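Local coordinates for flavoprotein (Thermotoga maritima, PDB 5V8S) that probably transfers electrons through a bound flavin cofactor and carries out oxidoreductase chemistry at a di-iron centre, at residues D116-L128 / I135-I149. The protein carries 1 engineered substitution. Numbering follows the deposited sequence.
Sequences DVEIIASNFGKRL and IKDVTVVKDGEEREI
The methylenes of Lys126, on the helix, lie in a shallow groove between Val138 and Val140, whose beta-branched side chains suit an extended strand and wall the groove from the same face of the adjoining edge strand. Lys126 CG rests 3.8 Å from Val138 CB, and CD presses on Val140 CG2 at 3.4 Å, closer than carbons usually sit. CG stands opposite the backbone N (chi1 173°) and the chain stays extended to CE, which lays the apolar stem along both valines. Ala121, small enough to fit beneath the helix, meets Val138 CG1 with its CB, while Ile119 CD1 fits against Ile135 CG2 at 3.8 Å; Leu110 of helix 106-113 closes over both isoleucines.

Between the strands, Thr139 uses both its backbone polar atoms: its N donates to Ile119 O (2.7 Å) and its O accepts from Ala121 N. Val141 N then bonds Ala121 O. Where the strands start to pair, one water joins Ile119 N, Asp137 O and the hydroxyl that Thr139 brings.

The other face is wedged by Ile120: CG2 nestles against Val141 CG1 (3.5 Å), and CD1 reaches tip to tip with Ile149 CD1 (4.0 Å), beside Phe156. At its border Arg147 makes two weak, long salt bridges, NH2 to Glu118 OE1, the planes 81° apart, and NH1 to Glu145 OE2, which meets the guanidinium edge.

Ser122 is the N-cap, its OG accepting from Gly125 N and also hydrogen-bonded to Asp166 O. Strand 118-121, helix 123-133 and strand 138-140 thus form a beta-alpha-beta crossover at one edge of the metallo-beta-lactamase-like fold, with strand 146-149 opening its second sheet.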
# COMPACT_ATOMS: atom_id res chain seq x y z
N ASP A 116 3.93 -5.19 -45.70
CA ASP A 116 4.77 -4.18 -45.07
C ASP A 116 4.02 -2.86 -44.97
O ASP A 116 3.25 -2.49 -45.86
CB ASP A 116 6.04 -3.96 -45.89
CG ASP A 116 7.01 -5.12 -45.80
OD1 ASP A 116 6.78 -6.05 -44.99
OD2 ASP A 116 8.02 -5.10 -46.53
N VAL A 117 4.24 -2.15 -43.86
CA VAL A 117 3.79 -0.78 -43.70
C VAL A 117 4.97 0.05 -43.20
O VAL A 117 5.95 -0.49 -42.67
CB VAL A 117 2.60 -0.67 -42.72
CG1 VAL A 117 1.37 -1.32 -43.31
CG2 VAL A 117 2.95 -1.33 -41.42
N GLU A 118 4.87 1.36 -43.37
CA GLU A 118 5.85 2.26 -42.77
C GLU A 118 5.45 2.52 -41.32
O GLU A 118 4.40 3.13 -41.07
CB GLU A 118 5.95 3.55 -43.56
CG GLU A 118 7.01 4.48 -43.02
CD GLU A 118 7.24 5.67 -43.94
OE1 GLU A 118 7.95 5.52 -44.96
OE2 GLU A 118 6.70 6.74 -43.64
N ILE A 119 6.26 2.05 -40.38
CA ILE A 119 6.05 2.28 -38.95
C ILE A 119 6.97 3.42 -38.52
O ILE A 119 8.19 3.32 -38.67
CB ILE A 119 6.34 1.01 -38.13
CG1 ILE A 119 5.46 -0.15 -38.64
CG2 ILE A 119 6.11 1.26 -36.63
CD1 ILE A 119 5.73 -1.50 -37.95
N ILE A 120 6.40 4.50 -37.99
CA ILE A 120 7.17 5.68 -37.62
C ILE A 120 7.23 5.79 -36.10
O ILE A 120 6.20 5.72 -35.42
CB ILE A 120 6.56 6.96 -38.23
CG1 ILE A 120 6.65 6.90 -39.74
CG2 ILE A 120 7.26 8.21 -37.68
CD1 ILE A 120 5.81 7.93 -40.42
N ALA A 121 8.44 5.99 -35.57
CA ALA A 121 8.62 6.14 -34.13
C ALA A 121 9.87 6.97 -33.88
O ALA A 121 10.66 7.23 -34.79
CB ALA A 121 8.73 4.78 -33.45
N SER A 122 10.07 7.36 -32.63
CA SER A 122 11.32 7.99 -32.24
C SER A 122 12.45 6.95 -32.18
O SER A 122 12.23 5.74 -32.31
CB SER A 122 11.17 8.64 -30.87
OG SER A 122 11.06 7.64 -29.87
N ASN A 123 13.67 7.44 -31.98
CA ASN A 123 14.81 6.53 -31.88
C ASN A 123 14.62 5.52 -30.75
O ASN A 123 14.80 4.30 -30.93
CB ASN A 123 16.09 7.32 -31.68
CG ASN A 123 17.32 6.47 -31.80
OD1 ASN A 123 17.69 6.05 -32.90
ND2 ASN A 123 17.94 6.17 -30.68
N PHE A 124 14.27 5.99 -29.57
CA PHE A 124 14.04 5.05 -28.47
C PHE A 124 12.80 4.21 -28.74
O PHE A 124 12.74 3.05 -28.34
CB PHE A 124 13.88 5.80 -27.16
CG PHE A 124 14.76 5.31 -26.08
CD1 PHE A 124 14.46 4.13 -25.42
CD2 PHE A 124 15.88 6.02 -25.71
CE1 PHE A 124 15.28 3.67 -24.40
CE2 PHE A 124 16.70 5.56 -24.70
CZ PHE A 124 16.40 4.39 -24.04
N GLY A 125 11.79 4.78 -29.40
CA GLY A 125 10.62 4.01 -29.74
C GLY A 125 10.95 2.80 -30.60
O GLY A 125 10.41 1.71 -30.39
N LYS A 126 11.83 2.98 -31.59
CA LYS A 126 12.26 1.84 -32.39
C LYS A 126 12.90 0.76 -31.52
O LYS A 126 12.60 -0.43 -31.67
CB LYS A 126 13.23 2.32 -33.48
CG LYS A 126 13.87 1.20 -34.26
CD LYS A 126 14.61 1.74 -35.47
CE LYS A 126 15.13 0.61 -36.31
NZ LYS A 126 16.02 -0.25 -35.51
N ARG A 127 13.77 1.16 -30.60
CA ARG A 127 14.41 0.18 -29.72
C ARG A 127 13.38 -0.59 -28.91
O ARG A 127 13.50 -1.81 -28.74
CB ARG A 127 15.40 0.89 -28.81
CG ARG A 127 16.59 1.44 -29.58
CD ARG A 127 17.27 2.61 -28.86
NE ARG A 127 17.72 2.26 -27.52
CZ ARG A 127 18.40 3.09 -26.73
NH1 ARG A 127 18.71 4.31 -27.15
NH2 ARG A 127 18.78 2.70 -25.52
N LEU A 128 12.35 0.10 -28.40
CA LEU A 128 11.37 -0.56 -27.55
C LEU A 128 10.42 -1.44 -28.36
O LEU A 128 9.99 -2.49 -27.87
CB LEU A 128 10.60 0.48 -26.72
CG LEU A 128 11.46 1.20 -25.67
CD1 LEU A 128 10.77 2.43 -25.12
CD2 LEU A 128 11.83 0.23 -24.54
N ILE A 135 9.52 -6.25 -33.47
CA ILE A 135 9.27 -5.47 -34.68
C ILE A 135 10.54 -4.70 -35.03
O ILE A 135 11.03 -3.90 -34.22
CB ILE A 135 8.08 -4.52 -34.46
CG1 ILE A 135 6.78 -5.33 -34.31
CG2 ILE A 135 7.95 -3.53 -35.60
CD1 ILE A 135 5.61 -4.54 -33.73
N LYS A 136 11.05 -4.90 -36.24
CA LYS A 136 12.36 -4.39 -36.60
C LYS A 136 12.35 -3.32 -37.68
O LYS A 136 13.20 -2.42 -37.65
CB LYS A 136 13.27 -5.54 -37.06
CG LYS A 136 13.57 -6.54 -35.95
CD LYS A 136 14.71 -7.48 -36.30
CE LYS A 136 15.15 -8.30 -35.08
NZ LYS A 136 15.54 -7.45 -33.91
N ASP A 137 11.42 -3.36 -38.62
CA ASP A 137 11.51 -2.44 -39.76
C ASP A 137 10.75 -1.17 -39.41
O ASP A 137 9.60 -0.95 -39.80
CB ASP A 137 11.06 -3.11 -41.05
CG ASP A 137 12.11 -4.08 -41.61
OD1 ASP A 137 13.32 -3.92 -41.31
OD2 ASP A 137 11.73 -5.01 -42.36
N VAL A 138 11.42 -0.31 -38.64
CA VAL A 138 10.82 0.92 -38.12
C VAL A 138 11.59 2.12 -38.67
O VAL A 138 12.82 2.14 -38.66
CB VAL A 138 10.82 0.92 -36.57
CG1 VAL A 138 10.33 2.26 -36.04
CG2 VAL A 138 9.95 -0.18 -36.05
N THR A 139 10.84 3.13 -39.12
CA THR A 139 11.41 4.38 -39.59
C THR A 139 11.52 5.36 -38.43
O THR A 139 10.51 5.74 -37.83
CB THR A 139 10.48 4.94 -40.67
OG1 THR A 139 10.46 4.03 -41.78
CG2 THR A 139 10.94 6.30 -41.15
N VAL A 140 12.75 5.78 -38.12
CA VAL A 140 13.01 6.71 -37.02
C VAL A 140 12.88 8.13 -37.53
O VAL A 140 13.48 8.49 -38.55
CB VAL A 140 14.41 6.48 -36.44
CG1 VAL A 140 14.80 7.59 -35.48
CG2 VAL A 140 14.45 5.14 -35.74
N VAL A 141 12.12 8.96 -36.81
CA VAL A 141 12.02 10.39 -37.07
C VAL A 141 12.77 11.14 -35.98
O VAL A 141 12.75 10.75 -34.80
CB VAL A 141 10.56 10.88 -37.17
CG1 VAL A 141 9.92 10.40 -38.48
CG2 VAL A 141 9.75 10.44 -35.95
N LYS A 142 13.43 12.23 -36.39
CA LYS A 142 14.17 13.10 -35.49
C LYS A 142 13.33 14.31 -35.10
O LYS A 142 12.28 14.59 -35.69
CB LYS A 142 15.47 13.56 -36.15
CG LYS A 142 16.46 12.43 -36.43
CD LYS A 142 17.88 12.93 -36.54
CE LYS A 142 18.04 13.95 -37.64
NZ LYS A 142 19.48 14.12 -38.03
N ASP A 143 13.83 15.05 -34.11
CA ASP A 143 13.10 16.20 -33.59
C ASP A 143 12.90 17.24 -34.69
O ASP A 143 13.86 17.73 -35.29
CB ASP A 143 13.90 16.81 -32.44
CG ASP A 143 13.05 17.72 -31.56
OD1 ASP A 143 11.81 17.69 -31.64
OD2 ASP A 143 13.65 18.47 -30.75
N GLY A 144 11.63 17.56 -34.95
CA GLY A 144 11.27 18.57 -35.92
C GLY A 144 11.16 18.05 -37.33
O GLY A 144 10.82 18.83 -38.23
N GLU A 145 11.40 16.77 -37.55
CA GLU A 145 11.40 16.23 -38.90
C GLU A 145 10.00 16.30 -39.48
O GLU A 145 9.01 16.08 -38.78
CB GLU A 145 11.89 14.78 -38.89
CG GLU A 145 11.85 14.10 -40.25
CD GLU A 145 12.59 12.76 -40.30
OE1 GLU A 145 13.32 12.43 -39.33
OE2 GLU A 145 12.45 12.04 -41.31
N GLU A 146 9.92 16.59 -40.77
CA GLU A 146 8.65 16.65 -41.45
C GLU A 146 8.62 15.58 -42.52
O GLU A 146 9.64 15.29 -43.15
CB GLU A 146 8.44 18.03 -42.08
CG GLU A 146 8.30 19.15 -41.08
CD GLU A 146 8.31 20.53 -41.72
OE1 GLU A 146 8.07 20.62 -42.94
OE2 GLU A 146 8.57 21.51 -41.01
N ARG A 147 7.47 14.97 -42.71
CA ARG A 147 7.31 13.96 -43.73
C ARG A 147 6.02 14.19 -44.47
O ARG A 147 4.98 14.41 -43.86
CB ARG A 147 7.33 12.56 -43.12
CG ARG A 147 8.72 12.14 -42.67
CD ARG A 147 8.70 10.75 -42.07
NE ARG A 147 8.78 9.74 -43.10
CZ ARG A 147 9.91 9.22 -43.57
NH1 ARG A 147 11.07 9.62 -43.10
NH2 ARG A 147 9.86 8.30 -44.51
N GLU A 148 6.09 14.18 -45.79
CA GLU A 148 4.92 14.37 -46.61
C GLU A 148 4.28 13.02 -46.84
O GLU A 148 4.88 12.14 -47.44
CB GLU A 148 5.30 15.02 -47.94
CG GLU A 148 4.10 15.43 -48.76
CD GLU A 148 4.48 15.98 -50.10
OE1 GLU A 148 4.02 15.43 -51.11
OE2 GLU A 148 5.23 16.97 -50.14
N ILE A 149 3.06 12.86 -46.35
CA ILE A 149 2.34 11.60 -46.45
C ILE A 149 0.93 11.94 -46.91
O ILE A 149 0.28 12.79 -46.31
CB ILE A 149 2.30 10.86 -45.09
CG1 ILE A 149 3.71 10.51 -44.60
CG2 ILE A 149 1.45 9.59 -45.20
CD1 ILE A 149 3.78 10.09 -43.12
O HOH W 1 9.06 1.49 -41.41
O HOH W 2 14.07 10.28 -32.41
O HOH W 3 12.62 -1.93 -34.11